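Local coordinates for protein DNA ligase (Alteromonas mediterranea, PDB 6GDR) that probably seals nicks in duplex DNA, as a minimal ATP-dependent DNA ligase of the Lig E type with AMP held in its nucleotide pocket, at residues Y29-K34 / L190-K195; I76-F81 / T183-E188; E214-K219 / F270-V275. One frame throughout, in Å; residues are numbered along the deposited sequence. Where two conformers were deposited one is given.

Contact 1 (Y29-K34 / L190-K195). With AMP (adenosine monophosphate), chain G.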
loop_
_atom_site.group_PDB
_atom_site.type_symbol
_atom_site.label_atom_id
_atom_site.label_comp_id
_atom_site.label_asym_id
_atom_site.label_seq_id
_atom_site.Cartn_x
_atom_site.Cartn_y
_atom_site.Cartn_z
ATOM N N TYR D 29 14.340 -7.857 11.697
ATOM C CA TYR D 29 13.020 -7.446 11.246
ATOM C C TYR D 29 12.108 -8.654 11.077
ATOM O O TYR D 29 12.548 -9.737 10.681
ATOM C CB TYR D 29 13.093 -6.699 9.909
ATOM C CG TYR D 29 13.799 -5.367 9.968
ATOM C CD1 TYR D 29 15.185 -5.290 9.945
ATOM C CD2 TYR D 29 13.078 -4.183 10.029
ATOM C CE1 TYR D 29 15.833 -4.071 9.993
ATOM C CE2 TYR D 29 13.716 -2.961 10.076
ATOM C CZ TYR D 29 15.094 -2.908 10.056
ATOM O OH TYR D 29 15.734 -1.691 10.104
ATOM N N TRP D 30 10.829 -8.450 11.379
ATOM C CA TRP D 30 9.790 -9.367 10.935
ATOM C C TRP D 30 9.400 -9.007 9.508
ATOM O O TRP D 30 9.077 -7.851 9.219
ATOM C CB TRP D 30 8.563 -9.297 11.845
ATOM C CG TRP D 30 8.669 -10.100 13.105
ATOM C CD1 TRP D 30 8.588 -9.630 14.383
ATOM C CD2 TRP D 30 8.865 -11.516 13.211
ATOM N NE1 TRP D 30 8.725 -10.663 15.277
ATOM C CE2 TRP D 30 8.897 -11.832 14.583
ATOM C CE3 TRP D 30 9.019 -12.546 12.277
ATOM C CZ2 TRP D 30 9.076 -13.133 15.046
ATOM C CZ3 TRP D 30 9.197 -13.838 12.738
ATOM C CH2 TRP D 30 9.224 -14.120 14.109
ATOM N N VAL D 31 9.440 -9.990 8.617
ATOM C CA VAL D 31 9.094 -9.787 7.216
ATOM C C VAL D 31 7.677 -10.290 6.989
ATOM O O VAL D 31 7.254 -11.287 7.586
ATOM C CB VAL D 31 10.087 -10.503 6.280
ATOM C CG1 VAL D 31 9.839 -10.095 4.834
ATOM C CG2 VAL D 31 11.521 -10.197 6.687
ATOM N N SER D 32 6.940 -9.593 6.130
ATOM C CA SER D 32 5.593 -10.006 5.766
ATOM C C SER D 32 5.272 -9.436 4.394
ATOM O O SER D 32 5.825 -8.411 3.988
ATOM C CB SER D 32 4.559 -9.537 6.796
ATOM O OG SER D 32 4.531 -8.124 6.883
ATOM N N GLU D 33 4.374 -10.115 3.688
ATOM C CA GLU D 33 3.960 -9.676 2.363
ATOM C C GLU D 33 3.026 -8.480 2.484
ATOM O O GLU D 33 2.072 -8.504 3.269
ATOM C CB GLU D 33 3.265 -10.816 1.620
ATOM C CG GLU D 33 2.710 -10.431 0.255
ATOM C CD GLU D 33 2.129 -11.617 -0.492
ATOM O OE1 GLU D 33 2.582 -12.755 -0.251
ATOM O OE2 GLU D 33 1.215 -11.412 -1.318
ATOM N N LYS D 34 3.302 -7.435 1.709
ATOM C CA LYS D 34 2.416 -6.280 1.678
ATOM C C LYS D 34 1.138 -6.637 0.930
ATOM O O LYS D 34 1.183 -7.093 -0.216
ATOM C CB LYS D 34 3.106 -5.092 1.009
ATOM C CG LYS D 34 2.373 -3.777 1.205
ATOM C CD LYS D 34 2.947 -2.680 0.327
ATOM C CE LYS D 34 2.252 -1.352 0.581
ATOM N NZ LYS D 34 0.779 -1.431 0.371
ATOM N N LEU D 190 6.832 -6.322 -0.070
ATOM C CA LEU D 190 7.185 -6.807 1.254
ATOM C C LEU D 190 7.188 -5.653 2.246
ATOM O O LEU D 190 7.353 -4.486 1.883
ATOM C CB LEU D 190 8.561 -7.493 1.258
ATOM C CG LEU D 190 8.716 -8.737 0.381
ATOM C CD1 LEU D 190 10.139 -9.274 0.474
ATOM C CD2 LEU D 190 7.711 -9.813 0.768
ATOM N N MET D 191 6.999 -6.007 3.515
ATOM C CA MET D 191 7.067 -5.067 4.623
ATOM C C MET D 191 8.037 -5.605 5.662
ATOM O O MET D 191 8.059 -6.809 5.939
ATOM C CB MET D 191 5.688 -4.845 5.255
ATOM C CG MET D 191 4.663 -4.247 4.305
ATOM S SD MET D 191 5.053 -2.561 3.804
ATOM C CE MET D 191 4.804 -1.673 5.338
ATOM N N LEU D 192 8.845 -4.712 6.222
ATOM C CA LEU D 192 9.838 -5.063 7.229
ATOM C C LEU D 192 9.545 -4.261 8.487
ATOM O O LEU D 192 9.575 -3.027 8.459
ATOM C CB LEU D 192 11.255 -4.773 6.728
ATOM C CG LEU D 192 11.593 -5.305 5.335
ATOM C CD1 LEU D 192 12.980 -4.849 4.917
ATOM C CD2 LEU D 192 11.499 -6.818 5.306
ATOM N N HIS D 193 9.261 -4.961 9.583
ATOM C CA HIS D 193 8.959 -4.331 10.862
ATOM C C HIS D 193 9.972 -4.813 11.888
ATOM O O HIS D 193 10.066 -6.015 12.155
ATOM C CB HIS D 193 7.532 -4.654 11.310
ATOM C CG HIS D 193 6.943 -3.628 12.227
ATOM N ND1 HIS D 193 5.583 -3.439 12.356
ATOM C CD2 HIS D 193 7.527 -2.733 13.059
ATOM C CE1 HIS D 193 5.356 -2.472 13.226
ATOM N NE2 HIS D 193 6.519 -2.027 13.669
ATOM N N HIS D 194 10.724 -3.876 12.459
ATOM C CA HIS D 194 11.763 -4.229 13.416
ATOM C C HIS D 194 11.152 -4.886 14.648
ATOM O O HIS D 194 10.155 -4.406 15.196
ATOM C CB HIS D 194 12.551 -2.981 13.809
ATOM C CG HIS D 194 13.958 -3.265 14.234
ATOM N ND1 HIS D 194 14.353 -3.254 15.554
ATOM C CD2 HIS D 194 15.063 -3.564 13.511
ATOM C CE1 HIS D 194 15.642 -3.534 15.625
ATOM N NE2 HIS D 194 16.096 -3.728 14.400
ATOM N N LYS D 195 11.767 -5.985 15.089
ATOM C CA LYS D 195 11.201 -6.772 16.181
ATOM C C LYS D 195 11.243 -6.004 17.497
ATOM O O LYS D 195 10.233 -5.904 18.202
ATOM C CB LYS D 195 11.956 -8.096 16.314
ATOM C CG LYS D 195 12.077 -8.885 15.019
ATOM C CD LYS D 195 12.828 -10.190 15.233
ATOM C CE LYS D 195 12.997 -10.952 13.929
ATOM N NZ LYS D 195 13.858 -12.156 14.091
HETATM P P AMP G . 1.912 2.901 1.394
HETATM O O1P AMP G . 1.319 1.618 0.860
HETATM O O2P AMP G . 3.134 3.477 0.717
HETATM O "O5'" AMP G . 2.256 2.677 2.950
HETATM C "C5'" AMP G . 2.193 1.363 3.497
HETATM C "C4'" AMP G . 0.737 0.962 3.727
HETATM O "O4'" AMP G . 0.548 -0.410 3.368
HETATM C "C3'" AMP G . 0.262 1.124 5.161
HETATM O "O3'" AMP G . -0.693 2.189 5.238
HETATM C "C2'" AMP G . -0.364 -0.205 5.537
HETATM O "O2'" AMP G . -1.695 -0.035 6.028
HETATM C "C1'" AMP G . -0.386 -1.030 4.256
HETATM N N9 AMP G . -0.042 -2.472 4.394
HETATM C C8 AMP G . -0.550 -3.417 3.578
HETATM N N7 AMP G . -0.085 -4.648 3.904
HETATM C C5 AMP G . 0.739 -4.502 4.953
HETATM C C6 AMP G . 1.561 -5.408 5.786
HETATM N N6 AMP G . 1.580 -6.735 5.538
HETATM N N1 AMP G . 2.284 -4.869 6.788
HETATM C C2 AMP G . 2.270 -3.546 7.038
HETATM N N3 AMP G . 1.545 -2.669 6.317
HETATM C C4 AMP G . 0.767 -3.070 5.281
#

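Contact 2 (I76-F81 / T183-E188). With nucleotides of chain B.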
loop_
_atom_site.group_PDB
_atom_site.type_symbol
_atom_site.label_atom_id
_atom_site.label_comp_id
_atom_site.label_asym_id
_atom_site.label_seq_id
_atom_site.Cartn_x
_atom_site.Cartn_y
_atom_site.Cartn_z
ATOM N N ILE D 76 -8.746 -9.359 0.324
ATOM C CA ILE D 76 -9.351 -10.604 -0.136
ATOM C C ILE D 76 -8.245 -11.530 -0.624
ATOM O O ILE D 76 -7.987 -12.581 -0.027
ATOM C CB ILE D 76 -10.381 -10.346 -1.253
ATOM C CG1 ILE D 76 -11.494 -9.421 -0.752
ATOM C CG2 ILE D 76 -10.971 -11.663 -1.755
ATOM C CD1 ILE D 76 -12.349 -8.838 -1.859
ATOM N N ALA D 77 -7.592 -11.143 -1.714
ATOM C CA ALA D 77 -6.512 -11.925 -2.300
ATOM C C ALA D 77 -5.656 -10.983 -3.138
ATOM O O ALA D 77 -5.955 -9.793 -3.268
ATOM C CB ALA D 77 -7.058 -13.087 -3.133
ATOM N N ARG D 78 -4.584 -11.526 -3.708
ATOM C CA ARG D 78 -3.689 -10.729 -4.533
ATOM C C ARG D 78 -4.397 -10.248 -5.795
ATOM O O ARG D 78 -5.240 -10.944 -6.368
ATOM C CB ARG D 78 -2.451 -11.543 -4.907
ATOM C CG ARG D 78 -1.603 -11.951 -3.718
ATOM C CD ARG D 78 -0.579 -13.002 -4.104
ATOM N NE ARG D 78 0.303 -13.341 -2.991
ATOM C CZ ARG D 78 1.120 -14.390 -2.975
ATOM N NH1 ARG D 78 1.170 -15.216 -4.011
ATOM N NH2 ARG D 78 1.886 -14.617 -1.918
ATOM N N GLY D 79 -4.042 -9.040 -6.228
ATOM C CA GLY D 79 -4.608 -8.481 -7.440
ATOM C C GLY D 79 -6.087 -8.183 -7.372
ATOM O O GLY D 79 -6.747 -8.144 -8.414
ATOM N N GLN D 80 -6.630 -7.961 -6.175
ATOM C CA GLN D 80 -8.054 -7.713 -5.986
ATOM C C GLN D 80 -8.306 -6.358 -5.330
ATOM O O GLN D 80 -9.256 -6.203 -4.560
ATOM C CB GLN D 80 -8.684 -8.829 -5.153
ATOM C CG GLN D 80 -8.434 -10.228 -5.689
ATOM C CD GLN D 80 -9.014 -10.436 -7.073
ATOM O OE1 GLN D 80 -10.157 -10.064 -7.341
ATOM N NE2 GLN D 80 -8.228 -11.030 -7.962
ATOM N N PHE D 81 -7.470 -5.362 -5.627
ATOM C CA PHE D 81 -7.587 -4.076 -4.945
ATOM C C PHE D 81 -8.830 -3.318 -5.396
ATOM O O PHE D 81 -9.664 -2.926 -4.571
ATOM C CB PHE D 81 -6.341 -3.225 -5.182
ATOM C CG PHE D 81 -6.514 -1.797 -4.759
ATOM C CD1 PHE D 81 -6.692 -0.797 -5.701
ATOM C CD2 PHE D 81 -6.529 -1.457 -3.417
ATOM C CE1 PHE D 81 -6.864 0.518 -5.311
ATOM C CE2 PHE D 81 -6.702 -0.147 -3.022
ATOM C CZ PHE D 81 -6.870 0.842 -3.971
ATOM N N THR D 183 6.371 -10.863 -6.090
ATOM C CA THR D 183 5.912 -10.045 -7.209
ATOM C C THR D 183 5.390 -10.917 -8.344
ATOM O O THR D 183 4.294 -10.684 -8.869
ATOM C CB THR D 183 7.049 -9.146 -7.700
ATOM O OG1 THR D 183 7.564 -8.381 -6.603
ATOM C CG2 THR D 183 6.557 -8.193 -8.785
ATOM N N LEU D 184 6.163 -11.933 -8.733
ATOM C CA LEU D 184 5.740 -12.822 -9.810
ATOM C C LEU D 184 4.497 -13.612 -9.430
ATOM O O LEU D 184 3.714 -13.996 -10.308
ATOM C CB LEU D 184 6.881 -13.770 -10.178
ATOM C CG LEU D 184 7.923 -13.244 -11.169
ATOM C CD1 LEU D 184 8.272 -11.779 -10.921
ATOM C CD2 LEU D 184 9.175 -14.103 -11.099
ATOM N N SER D 185 4.293 -13.864 -8.140
ATOM C CA SER D 185 3.115 -14.583 -7.675
ATOM C C SER D 185 1.906 -13.675 -7.483
ATOM O O SER D 185 0.899 -14.123 -6.925
ATOM C CB SER D 185 3.426 -15.309 -6.363
ATOM O OG SER D 185 4.424 -16.298 -6.549
ATOM N N GLY D 186 1.981 -12.420 -7.927
ATOM C CA GLY D 186 0.870 -11.499 -7.827
ATOM C C GLY D 186 0.881 -10.596 -6.614
ATOM O O GLY D 186 0.009 -9.723 -6.510
ATOM N N GLY D 187 1.828 -10.771 -5.695
ATOM C CA GLY D 187 1.887 -9.918 -4.528
ATOM C C GLY D 187 2.350 -8.513 -4.862
ATOM O O GLY D 187 2.957 -8.251 -5.901
ATOM N N GLU D 188 2.052 -7.589 -3.948
ATOM C CA GLU D 188 2.398 -6.185 -4.139
ATOM C C GLU D 188 3.816 -5.858 -3.691
ATOM O O GLU D 188 4.453 -4.975 -4.279
ATOM C CB GLU D 188 1.417 -5.289 -3.376
ATOM C CG GLU D 188 1.517 -3.816 -3.748
ATOM C CD GLU D 188 0.751 -2.915 -2.801
ATOM O OE1 GLU D 188 0.298 -3.402 -1.744
ATOM O OE2 GLU D 188 0.602 -1.715 -3.116
ATOM P P DC B 10 -5.611 3.270 1.754
ATOM O OP1 DC B 10 -5.465 2.120 2.672
ATOM O OP2 DC B 10 -5.325 4.639 2.242
ATOM O "O5'" DC B 10 -4.726 2.997 0.449
ATOM C "C5'" DC B 10 -4.875 1.769 -0.243
ATOM C "C4'" DC B 10 -4.298 1.844 -1.644
ATOM O "O4'" DC B 10 -4.982 2.866 -2.410
ATOM C "C3'" DC B 10 -2.836 2.235 -1.724
ATOM O "O3'" DC B 10 -1.990 1.118 -1.471
ATOM C "C2'" DC B 10 -2.729 2.740 -3.159
ATOM C "C1'" DC B 10 -4.106 3.366 -3.413
ATOM N N1 DC B 10 -4.097 4.855 -3.351
ATOM C C2 DC B 10 -3.873 5.595 -4.516
ATOM O O2 DC B 10 -3.699 5.000 -5.586
ATOM N N3 DC B 10 -3.858 6.948 -4.441
ATOM C C4 DC B 10 -4.049 7.554 -3.269
ATOM N N4 DC B 10 -4.024 8.889 -3.246
ATOM C C5 DC B 10 -4.274 6.816 -2.070
ATOM C C6 DC B 10 -4.288 5.482 -2.156
HETATM O O HOH W 1 -1.507 -8.040 -4.950
#

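Contact 3 (E214-K219 / F270-V275). With nucleotides of chain C.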
loop_
_atom_site.group_PDB
_atom_site.type_symbol
_atom_site.label_atom_id
_atom_site.label_comp_id
_atom_site.label_asym_id
_atom_site.label_seq_id
_atom_site.Cartn_x
_atom_site.Cartn_y
_atom_site.Cartn_z
ATOM N N GLU D 214 9.350 -1.239 -12.718
ATOM C CA GLU D 214 10.033 -1.354 -13.996
ATOM C C GLU D 214 9.925 -0.036 -14.751
ATOM O O GLU D 214 9.240 0.899 -14.326
ATOM C CB GLU D 214 9.453 -2.493 -14.846
ATOM C CG GLU D 214 8.931 -3.683 -14.056
ATOM C CD GLU D 214 7.444 -3.580 -13.770
ATOM O OE1 GLU D 214 6.989 -2.495 -13.348
ATOM O OE2 GLU D 214 6.728 -4.581 -13.980
ATOM N N ASP D 215 10.615 0.026 -15.883
ATOM C CA ASP D 215 10.593 1.185 -16.761
ATOM C C ASP D 215 9.854 0.845 -18.049
ATOM O O ASP D 215 9.603 -0.319 -18.366
ATOM C CB ASP D 215 12.017 1.659 -17.073
ATOM C CG ASP D 215 12.754 2.140 -15.839
ATOM O OD1 ASP D 215 12.182 2.056 -14.731
ATOM O OD2 ASP D 215 13.904 2.607 -15.978
ATOM N N ALA D 216 9.505 1.891 -18.792
ATOM C CA ALA D 216 8.803 1.739 -20.059
ATOM C C ALA D 216 8.792 3.086 -20.761
ATOM O O ALA D 216 8.993 4.130 -20.135
ATOM C CB ALA D 216 7.376 1.221 -19.860
ATOM N N GLU D 217 8.556 3.049 -22.068
ATOM C CA GLU D 217 8.526 4.247 -22.892
ATOM C C GLU D 217 7.112 4.508 -23.395
ATOM O O GLU D 217 6.300 3.588 -23.528
ATOM C CB GLU D 217 9.483 4.123 -24.083
ATOM C CG GLU D 217 10.954 4.149 -23.702
ATOM C CD GLU D 217 11.868 4.227 -24.910
ATOM O OE1 GLU D 217 11.453 3.777 -25.999
ATOM O OE2 GLU D 217 12.997 4.742 -24.772
ATOM N N ALA D 218 6.828 5.778 -23.670
ATOM C CA ALA D 218 5.539 6.180 -24.208
ATOM C C ALA D 218 5.712 7.484 -24.972
ATOM O O ALA D 218 6.584 8.295 -24.652
ATOM C CB ALA D 218 4.491 6.348 -23.102
ATOM N N LYS D 219 4.868 7.675 -25.982
ATOM C CA LYS D 219 4.898 8.871 -26.814
ATOM C C LYS D 219 3.888 9.882 -26.288
ATOM O O LYS D 219 2.710 9.554 -26.112
ATOM C CB LYS D 219 4.590 8.527 -28.272
ATOM C CG LYS D 219 4.551 9.732 -29.205
ATOM C CD LYS D 219 4.367 9.319 -30.662
ATOM C CE LYS D 219 3.067 8.554 -30.876
ATOM N NZ LYS D 219 2.798 8.291 -32.316
ATOM N N PHE D 270 9.160 6.293 -18.173
ATOM C CA PHE D 270 8.493 6.427 -16.889
ATOM C C PHE D 270 8.606 5.118 -16.124
ATOM O O PHE D 270 8.668 4.039 -16.717
ATOM C CB PHE D 270 7.013 6.794 -17.061
ATOM C CG PHE D 270 6.181 5.689 -17.654
ATOM C CD1 PHE D 270 5.477 4.819 -16.837
ATOM C CD2 PHE D 270 6.106 5.518 -19.025
ATOM C CE1 PHE D 270 4.713 3.802 -17.376
ATOM C CE2 PHE D 270 5.343 4.503 -19.571
ATOM C CZ PHE D 270 4.646 3.644 -18.745
ATOM N N LYS D 271 8.628 5.225 -14.800
ATOM C CA LYS D 271 8.564 4.061 -13.934
ATOM C C LYS D 271 7.134 3.868 -13.449
ATOM O O LYS D 271 6.338 4.808 -13.397
ATOM C CB LYS D 271 9.519 4.199 -12.743
ATOM C CG LYS D 271 8.957 4.935 -11.534
ATOM C CD LYS D 271 9.985 4.993 -10.418
ATOM C CE LYS D 271 9.352 5.405 -9.102
ATOM N NZ LYS D 271 10.312 5.310 -7.968
ATOM N N PHE D 272 6.813 2.627 -13.094
ATOM C CA PHE D 272 5.465 2.298 -12.658
ATOM C C PHE D 272 5.518 1.038 -11.807
ATOM O O PHE D 272 6.457 0.244 -11.897
ATOM C CB PHE D 272 4.523 2.111 -13.853
ATOM C CG PHE D 272 4.882 0.947 -14.731
ATOM C CD1 PHE D 272 5.908 1.048 -15.655
ATOM C CD2 PHE D 272 4.190 -0.248 -14.635
ATOM C CE1 PHE D 272 6.238 -0.025 -16.466
ATOM C CE2 PHE D 272 4.514 -1.322 -15.442
ATOM C CZ PHE D 272 5.540 -1.210 -16.359
ATOM N N TYR D 273 4.491 0.871 -10.980
ATOM C CA TYR D 273 4.387 -0.253 -10.051
ATOM C C TYR D 273 3.225 -1.132 -10.504
ATOM O O TYR D 273 2.138 -1.115 -9.923
ATOM C CB TYR D 273 4.192 0.251 -8.616
ATOM C CG TYR D 273 5.329 1.104 -8.102
ATOM C CD1 TYR D 273 6.276 0.583 -7.229
ATOM C CD2 TYR D 273 5.459 2.431 -8.491
ATOM C CE1 TYR D 273 7.315 1.361 -6.755
ATOM C CE2 TYR D 273 6.494 3.215 -8.024
ATOM C CZ TYR D 273 7.419 2.676 -7.156
ATOM O OH TYR D 273 8.453 3.453 -6.690
ATOM N N GLY D 274 3.462 -1.910 -11.554
ATOM C CA GLY D 274 2.442 -2.789 -12.077
ATOM C C GLY D 274 1.398 -2.039 -12.885
ATOM O O GLY D 274 1.543 -0.860 -13.220
ATOM N N VAL D 275 0.314 -2.752 -13.193
ATOM C CA VAL D 275 -0.764 -2.221 -14.015
ATOM C C VAL D 275 -2.095 -2.482 -13.325
ATOM O O VAL D 275 -2.221 -3.360 -12.469
ATOM C CB VAL D 275 -0.769 -2.832 -15.433
ATOM C CG1 VAL D 275 0.437 -2.345 -16.224
ATOM C CG2 VAL D 275 -0.787 -4.353 -15.358
ATOM P P DC C 3 8.341 8.022 -6.255
ATOM O OP1 DC C 3 9.500 7.476 -6.996
ATOM O OP2 DC C 3 8.285 7.892 -4.782
ATOM O "O5'" DC C 3 8.185 9.575 -6.605
ATOM C "C5'" DC C 3 8.130 9.996 -7.962
ATOM C "C4'" DC C 3 7.743 11.464 -8.061
ATOM O "O4'" DC C 3 6.505 11.687 -7.348
ATOM C "C3'" DC C 3 8.738 12.428 -7.443
ATOM O "O3'" DC C 3 9.724 12.818 -8.393
ATOM C "C2'" DC C 3 7.870 13.604 -6.997
ATOM C "C1'" DC C 3 6.473 13.002 -6.825
ATOM N N1 DC C 3 6.015 12.942 -5.405
ATOM C C2 DC C 3 5.466 14.082 -4.811
ATOM O O2 DC C 3 5.373 15.122 -5.475
ATOM N N3 DC C 3 5.052 14.015 -3.522
ATOM C C4 DC C 3 5.171 12.875 -2.841
ATOM N N4 DC C 3 4.746 12.859 -1.571
ATOM C C5 DC C 3 5.726 11.702 -3.430
ATOM C C6 DC C 3 6.132 11.780 -4.701
#

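Contact 1 (Y29-K34 / L190-K195)
Antiparallel strand pairing, with W30 facing H193 and S32 facing M191 as hydrogen-bonded pairs, joins Y29-K34 to L190-K195 in a buried part of the sheet that includes strand 207-210, beside the AMP. W30 N reaches H193 O at 2.7 Å and M191 N meets S32 O at 2.7 Å; each pair also makes the return bond. On the face opposite S32 and M191, V31 and L192 point the same way, side by side, L192 packing on helix 172-184. At the Y29 end H194 drives its CD2 edge onto one face of the Y29 ring, a T-shaped stack with planes 84° apart and centroids 4.7 Å from each other. Y29 OH goes on to D205 O. Replacing Y29 with an alanine is likely to leave the H194 edge without a face to rest on, open a gap beside L192 CB and rob the D205 carbonyl of its hydroxyl mate. K195 passes over the W30 indole, CG 3.9 Å from the five-ring centroid in a CH-pi contact and NZ making a cation-pi contact with the six-ring, while D143 takes W30 NE1. Near the nucleotide, M191 bends at chi2 (-66°) and chi3 (-69°), laying CG over the six-membered ring of the adenine and CE just outside its rim by N3; CG is 3.5 Å from AMP N1. E33 O lies 2.9 Å from AMP N6. K34 NZ bonds AMP O4' at 3.2 Å, weakly O1P, and pairs with E188. K34 opens the Lys-Leu-Asp-Gly (KxDG) motif of nucleotidyltransferases, and with S32, E33 and M191 lines the adenylate pocket.

Contact 2 (I76-F81 / T183-E188)
R78 reaches out from the I76-F81 loop across the backbone of S185-G187, where helix 172-184 has just ended. Its CB sits 3.5 Å from G186 O, and CG runs on past the same carbonyl group. With the chain extended from CG to NE (chi2 167°, chi3 176°), CD comes against both S185 O, 3.4 Å away, and G187 N. NE skirts G187 N more distantly, and NH1 then gives the one direct hydrogen bond, to S185 O at 3.1 Å. That bond is bent (135° at the hydrogen), the donor standing well above the carbonyl plane, with S185 CB close beside NH1. The other terminal nitrogen, NH2, makes a salt bridge with E33. Nearer the loop backbone, one water accepts from G79 N and donates to G186 O. G186 is the C-prime residue of a Schellman motif, its positive phi suited to glycine: a CB there would be jammed against the carbonyl O of S185 and would also push towards R78 CB. Polar and partly solvated, the contact joins the loop to the helix end through main-chain carbonyls; the charge of R78 is probably balanced mainly by E33, with S185 O helping to orient the guanidinium.

Contact 3 (E214-K219 / F270-V275)
F270 and F272 put their rings on the same side of the sheet as A216, and there the antiparallel pairing of E214-K219 with F270-V275 is most compact. F270 N meets A216 O at 2.9 Å, and F272 N bonds E214 O at 3.2 Å; in each pair the return bond, A216 N to F270 O and E214 N to F272 O, is weak, so the contrast lies in the side chains. Both phenylalanines set CG between the backbone N and the carbonyl carbon (chi1 69° in F270, 64° in F272), which turns the rings across towards the neighbouring strand. A216 CB touches both rings, F270 CZ and F272 CE1 each at 3.8 Å, and A218 CB lies near F270 CE2. F247 meets F270 edge-to-face, and P281 touches both rings.

Towards the start of 214-225 the side chains fit less closely. The exposed E214 side chain bends back at chi2 until OE1 hangs over one face of the F272 ring, towards its rim, 3.4 Å from CE2. The same oxygen comes near F272 O, two acceptors that would probably repel each other. On the other side of the sheet, D215 OD1 only approaches K271 CB. The K271 chain leads away from the strand pair, extended beyond CG, to the DNA: NZ donates to Y273 OH at 2.9 Å and to OP1 of DC3 of chain C, a bond modelled too short for its exact length to be trusted. F213 adds a cation-pi contact. In this OB-fold sheet the aromatic rings gather on the face of A216, with the E214 carboxylate at its margin, while K271 leaves from the opposite face, a lysine that probably offsets the charge of a backbone phosphate, a contact to the DNA backbone and not to a base.

In the fold
Contact 1 is the buried one, contact 2 lies at the surface and contact 3 is partly buried. Contacts 1 and 2 belong to the ligase domain and touch: salt bridges E33-R78 and K34-E188 tie them together. A short turn leads from helix 172-184 to strand 189-194; along the chain, contact 2 is nested within the loop closed by contact 1. Contact 3, in the OB-fold part, follows in series; its centre is about 27 Å from that of contact 1. Contacts 1 and 3 are both antiparallel strand pairs, but one faces a nucleotide and the other a DNA phosphate, whereas contact 2 relies on an arginine, a water and main-chain carbonyls.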